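Local coordinates for endoglucanase E-5 (Thermobifida fusca, PDB 2CKS), which hydrolyses internal beta-1,4-glucosidic linkages in cellulose, lichenin and cereal beta-D-glucans, here represented by its catalytic domain of glycoside hydrolase family 5, at residues 53-58 with 274-279; 62-65 with 70-73; 74-79 with 119-124; 243-248 with 297-302. One frame throughout, in Å; residues are numbered along the deposited sequence. Where two conformers were deposited one is given.

Contact 1 of 4, residues 53-58 with 274-279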
loop_
_atom_site.group_PDB
_atom_site.type_symbol
_atom_site.label_atom_id
_atom_site.label_comp_id
_atom_site.label_asym_id
_atom_site.label_seq_id
_atom_site.Cartn_x
_atom_site.Cartn_y
_atom_site.Cartn_z
ATOM N N TYR A 53 11.852 10.180 10.039
ATOM C CA TYR A 53 12.726 11.334 10.246
ATOM C C TYR A 53 13.956 11.345 9.349
ATOM O O TYR A 53 14.447 12.414 9.016
ATOM C CB TYR A 53 13.194 11.399 11.700
ATOM C CG TYR A 53 12.117 11.293 12.761
ATOM C CD1 TYR A 53 12.383 10.643 13.965
ATOM C CD2 TYR A 53 10.849 11.854 12.585
ATOM C CE1 TYR A 53 11.424 10.541 14.956
ATOM C CE2 TYR A 53 9.878 11.751 13.578
ATOM C CZ TYR A 53 10.173 11.099 14.759
ATOM O OH TYR A 53 9.221 10.986 15.753
ATOM N N ASP A 54 14.489 10.169 9.014
ATOM C CA ASP A 54 15.702 10.078 8.199
ATOM C C ASP A 54 15.384 9.812 6.729
ATOM O O ASP A 54 15.916 10.481 5.837
ATOM C CB ASP A 54 16.633 8.988 8.726
ATOM C CG ASP A 54 17.079 9.232 10.147
ATOM O OD1 ASP A 54 17.108 10.405 10.583
ATOM O OD2 ASP A 54 17.425 8.300 10.899
ATOM N N TRP A 55 14.531 8.824 6.475
ATOM C CA TRP A 55 14.135 8.487 5.109
ATOM C C TRP A 55 13.171 9.510 4.515
ATOM O O TRP A 55 13.061 9.603 3.303
ATOM C CB TRP A 55 13.478 7.103 5.051
ATOM C CG TRP A 55 14.397 5.927 5.274
ATOM C CD1 TRP A 55 15.362 5.792 6.234
ATOM C CD2 TRP A 55 14.388 4.701 4.548
ATOM N NE1 TRP A 55 15.969 4.566 6.120
ATOM C CE2 TRP A 55 15.391 3.875 5.093
ATOM C CE3 TRP A 55 13.646 4.219 3.467
ATOM C CZ2 TRP A 55 15.658 2.597 4.598
ATOM C CZ3 TRP A 55 13.913 2.946 2.984
ATOM C CH2 TRP A 55 14.908 2.152 3.548
ATOM N N LYS A 56 12.459 10.236 5.375
ATOM C CA LYS A 56 11.486 11.254 4.960
ATOM C C LYS A 56 10.305 10.663 4.206
ATOM O O LYS A 56 9.781 11.277 3.282
ATOM C CB LYS A 56 12.138 12.366 4.114
ATOM C CG LYS A 56 13.374 12.983 4.736
ATOM C CD LYS A 56 13.108 13.498 6.142
ATOM C CE LYS A 56 14.095 14.588 6.544
ATOM N NZ LYS A 56 14.014 14.908 7.998
ATOM N N ALA A 57 9.895 9.458 4.581
ATOM C CA ALA A 57 8.675 8.867 4.027
ATOM C C ALA A 57 7.466 9.709 4.412
ATOM O O ALA A 57 7.425 10.264 5.500
ATOM C CB ALA A 57 8.501 7.460 4.532
ATOM N N ASP A 58 6.496 9.797 3.505
ATOM C CA ASP A 58 5.200 10.426 3.774
ATOM C C ASP A 58 4.182 9.476 4.395
ATOM O O ASP A 58 3.236 9.899 5.053
ATOM C CB ASP A 58 4.572 10.919 2.473
ATOM C CG ASP A 58 5.393 11.956 1.775
ATOM O OD1 ASP A 58 5.773 12.939 2.446
ATOM O OD2 ASP A 58 5.704 11.878 0.559
ATOM N N GLY A 274 14.274 -7.373 -2.600
ATOM C CA GLY A 274 13.331 -6.284 -2.446
ATOM C C GLY A 274 13.178 -5.765 -1.030
ATOM O O GLY A 274 12.739 -4.635 -0.825
ATOM N N ALA A 275 13.502 -6.595 -0.047
ATOM C CA ALA A 275 13.493 -6.159 1.340
ATOM C C ALA A 275 14.688 -5.255 1.521
ATOM O O ALA A 275 15.815 -5.634 1.213
ATOM C CB ALA A 275 13.563 -7.341 2.286
ATOM N N VAL A 276 14.446 -4.052 2.013
ATOM C CA VAL A 276 15.476 -3.026 1.987
ATOM C C VAL A 276 16.678 -3.268 2.894
ATOM O O VAL A 276 17.729 -2.706 2.642
ATOM C CB VAL A 276 14.892 -1.624 2.304
ATOM C CG1 VAL A 276 13.901 -1.196 1.237
ATOM C CG2 VAL A 276 14.289 -1.580 3.709
ATOM N N PHE A 277 16.522 -4.057 3.956
ATOM C CA PHE A 277 17.608 -4.298 4.912
ATOM C C PHE A 277 18.227 -5.679 4.750
ATOM O O PHE A 277 17.572 -6.643 4.346
ATOM C CB PHE A 277 17.115 -4.151 6.343
ATOM C CG PHE A 277 16.540 -2.799 6.645
ATOM C CD1 PHE A 277 17.305 -1.650 6.483
ATOM C CD2 PHE A 277 15.223 -2.666 7.048
ATOM C CE1 PHE A 277 16.768 -0.396 6.747
ATOM C CE2 PHE A 277 14.679 -1.407 7.314
ATOM C CZ PHE A 277 15.452 -0.276 7.162
ATOM N N GLN A 278 19.499 -5.777 5.109
ATOM C CA GLN A 278 20.205 -7.047 5.047
ATOM C C GLN A 278 19.728 -7.915 6.196
ATOM O O GLN A 278 19.538 -7.419 7.295
ATOM C CB GLN A 278 21.712 -6.835 5.188
ATOM C CG GLN A 278 22.350 -6.010 4.077
ATOM C CD GLN A 278 22.479 -6.743 2.753
ATOM O OE1 GLN A 278 23.127 -6.242 1.820
ATOM N NE2 GLN A 278 21.868 -7.902 2.651
ATOM N N PRO A 279 19.546 -9.207 5.967
ATOM C CA PRO A 279 19.185 -10.112 7.062
ATOM C C PRO A 279 20.020 -9.901 8.326
ATOM O O PRO A 279 21.247 -9.785 8.263
ATOM C CB PRO A 279 19.435 -11.493 6.453
ATOM C CG PRO A 279 19.104 -11.303 5.024
ATOM C CD PRO A 279 19.607 -9.915 4.679
#

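Contact 2 of 4, residues 62-65 with 70-73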
loop_
_atom_site.group_PDB
_atom_site.type_symbol
_atom_site.label_atom_id
_atom_site.label_comp_id
_atom_site.label_asym_id
_atom_site.label_seq_id
_atom_site.Cartn_x
_atom_site.Cartn_y
_atom_site.Cartn_z
ATOM N N LEU A 62 0.785 -0.730 6.305
ATOM C CA LEU A 62 0.853 -1.807 7.279
ATOM C C LEU A 62 0.212 -3.064 6.700
ATOM O O LEU A 62 -1.011 -3.160 6.603
ATOM C CB LEU A 62 0.136 -1.377 8.561
ATOM C CG LEU A 62 0.628 -0.070 9.185
ATOM C CD1 LEU A 62 -0.274 0.334 10.344
ATOM C CD2 LEU A 62 2.066 -0.183 9.641
ATOM N N SER A 63 1.040 -4.021 6.295
ATOM C CA SER A 63 0.577 -5.177 5.553
ATOM C C SER A 63 0.276 -6.316 6.506
ATOM O O SER A 63 1.176 -6.875 7.126
ATOM C CB SER A 63 1.610 -5.604 4.511
ATOM O OG SER A 63 1.742 -4.598 3.514
ATOM N N MET A 64 -1.000 -6.633 6.628
ATOM C CA MET A 64 -1.456 -7.715 7.486
ATOM C C MET A 64 -2.039 -8.837 6.637
ATOM O O MET A 64 -3.160 -8.741 6.142
ATOM C CB MET A 64 -2.515 -7.204 8.459
ATOM C CG MET A 64 -3.004 -8.259 9.464
ATOM S SD MET A 64 -4.252 -7.611 10.567
ATOM C CE MET A 64 -5.665 -7.559 9.448
ATOM N N TYR A 65 -1.262 -9.900 6.458
ATOM C CA TYR A 65 -1.758 -11.108 5.824
ATOM C C TYR A 65 -2.877 -11.694 6.674
ATOM O O TYR A 65 -2.915 -11.506 7.885
ATOM C CB TYR A 65 -0.665 -12.156 5.703
ATOM C CG TYR A 65 0.358 -11.963 4.613
ATOM C CD1 TYR A 65 1.265 -10.915 4.655
ATOM C CD2 TYR A 65 0.448 -12.866 3.563
ATOM C CE1 TYR A 65 2.231 -10.761 3.685
ATOM C CE2 TYR A 65 1.415 -12.717 2.577
ATOM C CZ TYR A 65 2.300 -11.664 2.650
ATOM O OH TYR A 65 3.266 -11.498 1.681
ATOM N N GLY A 70 -1.261 -15.402 9.359
ATOM C CA GLY A 70 -1.635 -14.045 9.685
ATOM C C GLY A 70 -2.881 -13.947 10.545
ATOM O O GLY A 70 -3.099 -14.747 11.447
ATOM N N TYR A 71 -3.702 -12.942 10.254
ATOM C CA TYR A 71 -4.838 -12.553 11.075
ATOM C C TYR A 71 -5.705 -13.715 11.551
ATOM O O TYR A 71 -6.084 -13.745 12.719
ATOM C CB TYR A 71 -5.675 -11.530 10.300
ATOM C CG TYR A 71 -6.968 -11.091 10.948
ATOM C CD1 TYR A 71 -7.037 -9.935 11.712
ATOM C CD2 TYR A 71 -8.132 -11.831 10.775
ATOM C CE1 TYR A 71 -8.247 -9.527 12.300
ATOM C CE2 TYR A 71 -9.330 -11.436 11.355
ATOM C CZ TYR A 71 -9.386 -10.291 12.099
ATOM O OH TYR A 71 -10.594 -9.923 12.665
ATOM N N GLU A 72 -6.007 -14.659 10.666
ATOM C CA GLU A 72 -6.923 -15.750 11.009
ATOM C C GLU A 72 -6.455 -16.577 12.199
ATOM O O GLU A 72 -7.279 -17.189 12.885
ATOM C CB GLU A 72 -7.177 -16.655 9.798
ATOM C CG GLU A 72 -6.045 -17.614 9.474
ATOM C CD GLU A 72 -6.308 -18.445 8.232
ATOM O OE1 GLU A 72 -7.462 -18.444 7.719
ATOM O OE2 GLU A 72 -5.345 -19.101 7.764
ATOM N N THR A 73 -5.147 -16.613 12.437
ATOM C CA THR A 73 -4.579 -17.378 13.553
ATOM C C THR A 73 -4.760 -16.709 14.919
ATOM O O THR A 73 -4.677 -17.389 15.943
ATOM C CB THR A 73 -3.065 -17.685 13.344
ATOM O OG1 THR A 73 -2.305 -16.473 13.343
ATOM C CG2 THR A 73 -2.792 -18.304 11.997
#

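Contact 3 of 4, residues 74-79 with 119-124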
loop_
_atom_site.group_PDB
_atom_site.type_symbol
_atom_site.label_atom_id
_atom_site.label_comp_id
_atom_site.label_asym_id
_atom_site.label_seq_id
_atom_site.Cartn_x
_atom_site.Cartn_y
_atom_site.Cartn_z
ATOM N N ASN A 74 -4.980 -15.394 14.944
ATOM C CA ASN A 74 -5.177 -14.654 16.196
ATOM C C ASN A 74 -5.796 -13.284 15.924
ATOM O O ASN A 74 -5.127 -12.260 16.063
ATOM C CB ASN A 74 -3.839 -14.490 16.920
ATOM C CG ASN A 74 -3.969 -13.842 18.282
ATOM O OD1 ASN A 74 -5.073 -13.625 18.787
ATOM N ND2 ASN A 74 -2.827 -13.513 18.880
ATOM N N PRO A 75 -7.068 -13.246 15.536
ATOM C CA PRO A 75 -7.694 -11.962 15.191
ATOM C C PRO A 75 -7.504 -10.863 16.239
ATOM O O PRO A 75 -7.164 -9.741 15.894
ATOM C CB PRO A 75 -9.167 -12.327 15.023
ATOM C CG PRO A 75 -9.128 -13.748 14.578
ATOM C CD PRO A 75 -7.994 -14.375 15.334
ATOM N N ARG A 76 -7.682 -11.191 17.512
ATOM C CA ARG A 76 -7.522 -10.210 18.575
ATOM C C ARG A 76 -6.096 -9.653 18.659
ATOM O O ARG A 76 -5.896 -8.440 18.717
ATOM C CB ARG A 76 -7.946 -10.838 19.911
ATOM C CG ARG A 76 -8.070 -9.877 21.062
ATOM C CD ARG A 76 -9.275 -8.968 20.964
ATOM N NE ARG A 76 -8.849 -7.686 20.447
ATOM C CZ ARG A 76 -9.507 -6.945 19.558
ATOM N NH1 ARG A 76 -10.680 -7.312 19.052
ATOM N NH2 ARG A 76 -8.961 -5.804 19.185
ATOM N N GLY A 77 -5.097 -10.533 18.654
ATOM C CA GLY A 77 -3.716 -10.095 18.771
ATOM C C GLY A 77 -3.275 -9.265 17.571
ATOM O O GLY A 77 -2.605 -8.255 17.725
ATOM N N PHE A 78 -3.658 -9.696 16.379
ATOM C CA PHE A 78 -3.299 -8.958 15.165
ATOM C C PHE A 78 -3.989 -7.604 15.115
ATOM O O PHE A 78 -3.370 -6.616 14.734
ATOM C CB PHE A 78 -3.578 -9.756 13.891
ATOM C CG PHE A 78 -2.490 -10.722 13.534
ATOM C CD1 PHE A 78 -1.386 -10.315 12.790
ATOM C CD2 PHE A 78 -2.560 -12.042 13.950
ATOM C CE1 PHE A 78 -0.375 -11.216 12.474
ATOM C CE2 PHE A 78 -1.563 -12.941 13.627
ATOM C CZ PHE A 78 -0.472 -12.529 12.889
ATOM N N THR A 79 -5.252 -7.545 15.522
ATOM C CA THR A 79 -5.970 -6.277 15.530
ATOM C C THR A 79 -5.328 -5.297 16.518
ATOM O O THR A 79 -5.141 -4.124 16.203
ATOM C CB THR A 79 -7.444 -6.507 15.882
ATOM O OG1 THR A 79 -8.030 -7.416 14.943
ATOM C CG2 THR A 79 -8.262 -5.217 15.739
ATOM N N PHE A 119 -12.396 -4.192 9.831
ATOM C CA PHE A 119 -12.525 -2.800 9.396
ATOM C C PHE A 119 -13.541 -2.019 10.229
ATOM O O PHE A 119 -13.345 -0.840 10.469
ATOM C CB PHE A 119 -12.815 -2.707 7.895
ATOM C CG PHE A 119 -11.588 -2.871 7.034
ATOM C CD1 PHE A 119 -10.564 -1.939 7.091
ATOM C CD2 PHE A 119 -11.452 -3.951 6.175
ATOM C CE1 PHE A 119 -9.430 -2.088 6.320
ATOM C CE2 PHE A 119 -10.323 -4.094 5.390
ATOM C CZ PHE A 119 -9.316 -3.162 5.462
ATOM N N ALA A 120 -14.591 -2.670 10.712
ATOM C CA ALA A 120 -15.521 -2.001 11.618
ATOM C C ALA A 120 -14.784 -1.540 12.869
ATOM O O ALA A 120 -14.964 -0.418 13.321
ATOM C CB ALA A 120 -16.660 -2.913 11.995
ATOM N N GLU A 121 -13.943 -2.405 13.427
ATOM C CA GLU A 121 -13.195 -2.045 14.627
ATOM C C GLU A 121 -12.183 -0.923 14.351
ATOM O O GLU A 121 -12.076 0.040 15.119
ATOM C CB GLU A 121 -12.484 -3.252 15.234
ATOM C CG GLU A 121 -11.651 -2.832 16.435
ATOM C CD GLU A 121 -11.208 -3.954 17.343
ATOM O OE1 GLU A 121 -10.363 -3.651 18.224
ATOM O OE2 GLU A 121 -11.677 -5.104 17.192
ATOM N N ILE A 122 -11.449 -1.039 13.250
ATOM C CA ILE A 122 -10.428 -0.059 12.920
ATOM C C ILE A 122 -11.075 1.290 12.638
ATOM O O ILE A 122 -10.646 2.310 13.161
ATOM C CB ILE A 122 -9.610 -0.521 11.698
ATOM C CG1 ILE A 122 -8.828 -1.804 12.008
ATOM C CG2 ILE A 122 -8.689 0.604 11.205
ATOM C CD1 ILE A 122 -7.781 -1.701 13.101
ATOM N N ALA A 123 -12.115 1.302 11.812
ATOM C CA ALA A 123 -12.765 2.561 11.447
ATOM C C ALA A 123 -13.384 3.277 12.647
ATOM O O ALA A 123 -13.318 4.500 12.731
ATOM C CB ALA A 123 -13.813 2.331 10.363
ATOM N N GLN A 124 -13.995 2.528 13.562
ATOM C CA GLN A 124 -14.587 3.144 14.754
ATOM C C GLN A 124 -13.495 3.753 15.633
ATOM O O GLN A 124 -13.591 4.917 16.029
ATOM C CB GLN A 124 -15.426 2.146 15.558
ATOM C CG GLN A 124 -16.294 2.806 16.648
ATOM C CD GLN A 124 -15.600 2.969 18.001
ATOM O OE1 GLN A 124 -14.563 2.350 18.268
ATOM N NE2 GLN A 124 -16.186 3.796 18.865
#

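Contact 4 of 4, residues 243-248 with 297-302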
loop_
_atom_site.group_PDB
_atom_site.type_symbol
_atom_site.label_atom_id
_atom_site.label_comp_id
_atom_site.label_asym_id
_atom_site.label_seq_id
_atom_site.Cartn_x
_atom_site.Cartn_y
_atom_site.Cartn_z
ATOM N N ASN A 243 17.850 -6.374 -9.837
ATOM C CA ASN A 243 17.161 -5.106 -9.980
ATOM C C ASN A 243 17.239 -4.564 -11.395
ATOM O O ASN A 243 18.263 -4.710 -12.083
ATOM C CB ASN A 243 17.756 -4.090 -9.019
ATOM C CG ASN A 243 17.432 -4.411 -7.584
ATOM O OD1 ASN A 243 16.264 -4.511 -7.215
ATOM N ND2 ASN A 243 18.458 -4.607 -6.774
ATOM N N ASP A 244 16.155 -3.944 -11.837
ATOM C CA ASP A 244 16.187 -3.143 -13.046
ATOM C C ASP A 244 15.839 -1.716 -12.690
ATOM O O ASP A 244 14.686 -1.311 -12.787
ATOM C CB ASP A 244 15.229 -3.689 -14.095
ATOM C CG ASP A 244 15.434 -3.044 -15.459
ATOM O OD1 ASP A 244 15.987 -1.931 -15.535
ATOM O OD2 ASP A 244 15.074 -3.592 -16.511
ATOM N N PHE A 245 16.840 -0.952 -12.266
ATOM C CA PHE A 245 16.608 0.410 -11.823
ATOM C C PHE A 245 16.291 1.339 -12.989
ATOM O O PHE A 245 15.645 2.357 -12.798
ATOM C CB PHE A 245 17.792 0.936 -11.001
ATOM C CG PHE A 245 18.000 0.213 -9.695
ATOM C CD1 PHE A 245 19.226 -0.354 -9.383
ATOM C CD2 PHE A 245 16.971 0.115 -8.769
ATOM C CE1 PHE A 245 19.418 -1.016 -8.180
ATOM C CE2 PHE A 245 17.158 -0.536 -7.566
ATOM C CZ PHE A 245 18.385 -1.099 -7.268
ATOM N N GLN A 246 16.753 1.001 -14.191
ATOM C CA GLN A 246 16.431 1.811 -15.354
ATOM C C GLN A 246 14.926 1.789 -15.605
ATOM O O GLN A 246 14.310 2.829 -15.777
ATOM C CB GLN A 246 17.201 1.330 -16.590
ATOM C CG GLN A 246 17.082 2.253 -17.790
ATOM C CD GLN A 246 17.659 3.650 -17.542
ATOM O OE1 GLN A 246 18.435 3.862 -16.606
ATOM N NE2 GLN A 246 17.278 4.596 -18.384
ATOM N N MET A 247 14.331 0.604 -15.598
ATOM C CA MET A 247 12.892 0.483 -15.797
ATOM C C MET A 247 12.154 1.110 -14.621
ATOM O O MET A 247 11.169 1.829 -14.797
ATOM C CB MET A 247 12.485 -0.984 -15.945
ATOM C CG MET A 247 11.018 -1.173 -16.281
ATOM S SD MET A 247 10.632 -0.683 -17.980
ATOM C CE MET A 247 9.100 0.114 -17.714
ATOM N N ALA A 248 12.639 0.837 -13.413
ATOM C CA ALA A 248 12.015 1.359 -12.206
ATOM C C ALA A 248 11.978 2.882 -12.227
ATOM O O ALA A 248 10.985 3.480 -11.832
ATOM C CB ALA A 248 12.753 0.864 -10.976
ATOM N N GLY A 297 17.232 -0.894 -1.352
ATOM C CA GLY A 297 17.086 -0.044 -0.184
ATOM C C GLY A 297 17.747 1.312 -0.344
ATOM O O GLY A 297 17.153 2.338 -0.039
ATOM N N GLN A 298 18.982 1.329 -0.824
ATOM C CA GLN A 298 19.675 2.593 -1.048
ATOM C C GLN A 298 18.956 3.400 -2.129
ATOM O O GLN A 298 18.834 4.613 -2.012
ATOM C CB GLN A 298 21.144 2.394 -1.421
ATOM C CG GLN A 298 21.935 3.717 -1.454
ATOM C CD GLN A 298 21.748 4.583 -0.195
ATOM O OE1 GLN A 298 22.247 4.240 0.881
ATOM N NE2 GLN A 298 21.008 5.695 -0.329
ATOM N N TRP A 299 18.466 2.707 -3.153
ATOM C CA TRP A 299 17.775 3.336 -4.270
ATOM C C TRP A 299 16.515 4.031 -3.785
ATOM O O TRP A 299 16.307 5.197 -4.081
ATOM C CB TRP A 299 17.457 2.292 -5.343
ATOM C CG TRP A 299 16.671 2.781 -6.496
ATOM C CD1 TRP A 299 17.156 3.342 -7.635
ATOM C CD2 TRP A 299 15.254 2.731 -6.644
ATOM N NE1 TRP A 299 16.123 3.656 -8.489
ATOM C CE2 TRP A 299 14.942 3.280 -7.905
ATOM C CE3 TRP A 299 14.209 2.261 -5.843
ATOM C CZ2 TRP A 299 13.634 3.385 -8.373
ATOM C CZ3 TRP A 299 12.906 2.367 -6.314
ATOM C CH2 TRP A 299 12.635 2.929 -7.561
ATOM N N VAL A 300 15.686 3.337 -3.010
ATOM C CA VAL A 300 14.429 3.945 -2.572
ATOM C C VAL A 300 14.635 5.043 -1.526
ATOM O O VAL A 300 13.926 6.051 -1.535
ATOM C CB VAL A 300 13.375 2.897 -2.104
ATOM C CG1 VAL A 300 13.725 2.297 -0.744
ATOM C CG2 VAL A 300 12.009 3.515 -2.043
ATOM N N ARG A 301 15.603 4.851 -0.637
ATOM C CA ARG A 301 15.905 5.850 0.378
ATOM C C ARG A 301 16.322 7.146 -0.301
ATOM O O ARG A 301 15.910 8.225 0.111
ATOM C CB ARG A 301 17.005 5.350 1.318
ATOM C CG ARG A 301 17.281 6.260 2.501
ATOM C CD ARG A 301 18.213 5.633 3.524
ATOM N NE ARG A 301 18.672 6.593 4.526
ATOM C CZ ARG A 301 19.622 7.511 4.337
ATOM N NH1 ARG A 301 20.244 7.627 3.167
ATOM N NH2 ARG A 301 19.952 8.324 5.339
ATOM N N SER A 302 17.110 7.027 -1.365
ATOM C CA SER A 302 17.562 8.191 -2.113
ATOM C C SER A 302 16.397 8.895 -2.804
ATOM O O SER A 302 16.353 10.119 -2.823
ATOM C CB SER A 302 18.636 7.793 -3.112
ATOM O OG SER A 302 19.835 7.522 -2.411
#

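Contact 1 of 4, residues 53-58 with 274-279
Next to Trp55, whose indole crosses to Val276 and Phe277, Lys56 NZ donates to Tyr53 O at 2.7 Å and ties the lysine side chain back over the end of helix 45-54. Lys56 has a positive phi (65°), and there the chain turns out of the helix to enter strand 59-65 of the (beta/alpha)8 barrel. The partner segment belongs to the long loop after strand 262-265, the last of the barrel, and Trp55 and Val276 both touch Met31 of strand 29-32, the first, which places the contact where the sheet closes. Trp55 CG stands beside the backbone N and anti to the carbonyl carbon (chi1 -70°), a rotation that sends the six-membered ring toward the loop. Its CH2 lies 3.8 Å from Val276 CG2, and Val276 CB sits at the indole edge, in the ring plane. CZ2 of Trp55 meets Phe277 CE1, also at 3.8 Å; the six-membered ring of Trp55 and the Phe277 ring are set obliquely, with planes 64° apart and centroids separated by 5.9 Å. The polar corner of the indole is satisfied from farther along the chain, NE1 donating to Trp288 O between helices 281-284 and 295-304, while Arg301 makes a cation-pi contact with the ring and Tyr267 meets both Trp55 and Phe277 edge-to-face. A leucine at Trp55 would probably open a gap against Val276 and Phe277 and leave Trp288 O without this donor. Within the loop the two hydrophobic residues also pack on each other, Val276 CG2 sitting 3.5 Å above the centre of the Phe277 ring.

Contact 2 of 4, residues 62-65 with 70-73
Met64 meets Tyr71 with the end of its side chain. The chain runs straight out from the backbone, with CG anti to N (chi1 -177°), and then turns at chi3 (75°), which lays the methyl group CE 3.6 Å from Tyr71 CD1. SD is 3.8 Å from the same Tyr71 CD1, and the sulfur approaches the ring obliquely in a Met-aromatic contact. Met82 and Phe118, from the two neighbouring helices, touch Met64 on the outer side of the barrel. An alanine in place of Met64 would probably leave the Tyr71 ring without its sulfur and methyl neighbours and open a gap beneath these helices. Tyr65 follows near the C-terminal end of strand 59-65, the end of a family 5 TIM barrel that carries the active site; its side chain lies about 7 Å from that of Glu231, the probable nucleophile. The backbone of Tyr65 holds the loop: its O accepts from Tyr71 N at 2.9 Å in an almost straight bond (171° at the hydrogen) and also receives a CA-H...O contact from Gly70 CA at 3.4 Å. A CB on Gly70 would run into that oxygen. Gly70 O in turn accepts from both Thr73 N (2.9 Å) and Thr73 OG1 (2.7 Å), which closes the 3-10 turn.

Contact 3 of 4, residues 74-79 with 119-124
The guanidinium of Arg76 and the carboxylate of Glu121 meet edge to edge, their planes only 22° apart, in an end-on salt bridge with one nitrogen to each oxygen. NH1 of Arg76 donates to Glu121 OE2 at 3.1 Å, with the oxygen in the guanidinium plane and its syn lone pair in use. The second bond, Arg76 NH2 to Glu121 OE1, is shorter at 2.7 Å but tilted from both planes. Arg76 sets out away from the facing helix, and its chain bends at chi2 (72°) and again at chi3 to swing the charged end round to Glu121. Both groups have further partners: NH2 pairs with Asp80, and OE1 also accepts from His83 NE2, so the pair is held in a small polar network that should fix its orientation. The segments are parts of helices 75-90 and 112-126, consecutive on the outside of the (beta/alpha)8 barrel, whose local axes run 11.9 Å apart at 31° in the same general direction. Beneath the salt bridge, Thr79 CG2 packs 3.6 Å from Glu121 CD and reaches more loosely to Ile122 CD1, while Thr79 OG1 turns back to donate to Pro75 O at 2.7 Å. Pro75 O takes Thr79 N as well, on the other face of its carbonyl plane. Asn74 caps the start of this helix, its OD1 accepting from Gly77 N at 3.1 Å.

Contact 4 of 4, residues 243-248 with 297-302
Phe245 lies over the pyrrole part of the Trp299 indole in an offset stack, the ring centroids 4.3 Å apart and the planes inclined by 22°. The overlap is carried by one side of the phenyl ring: Phe245 CD2 sits over the indole face, 3.4 Å from Trp299 CD1, and Phe245 CE2 lies 3.6 Å from Trp299 CB. On the opposite face of the phenyl ring Asn243 CB packs toward the rim, so Phe245 is sandwiched between its own segment and the tryptophan. The indole reaches this position because Trp299 CG stands anti to its N (chi1 176°), carrying the ring straight across to helix 245-258. That helix follows strand 227-233 and helix 295-304 follows strand 262-265, so the stack joins two outer helices of the TIM barrel. Farther along the indole, Trp299 CZ2 rests 3.7 Å from Ala248 CB, and NE1 donates to Asp249 OD1 one residue on. Asp244 begins helix 245-258 as its N-cap, OD1 receiving Met247 N at 3.0 Å from above the carboxylate plane, while OD2 forms a salt bridge with Arg211.

From the N terminus, helix 45-54 opens contact 1, which closes only after 215 intervening residues, in the loop behind strand 262-265. Contacts 2 and 3 nest inside that span and come in series: contact 2 closes the short turn between strand 59-65 and helix 75-90, and contact 3 then joins that helix to helix 112-126. These two touch, through Tyr71 against Thr79 and Gly70 with Thr73 against Phe78. Contact 4 starts inside the span but ends beyond it, so it crosses contact 1, and Trp55 and Val276 pack directly on helix 295-304. Contact 1 thus ties the barrel's end to the turn after an early helix; contact 4 joins two late helices, across the chain's centre from contact 3.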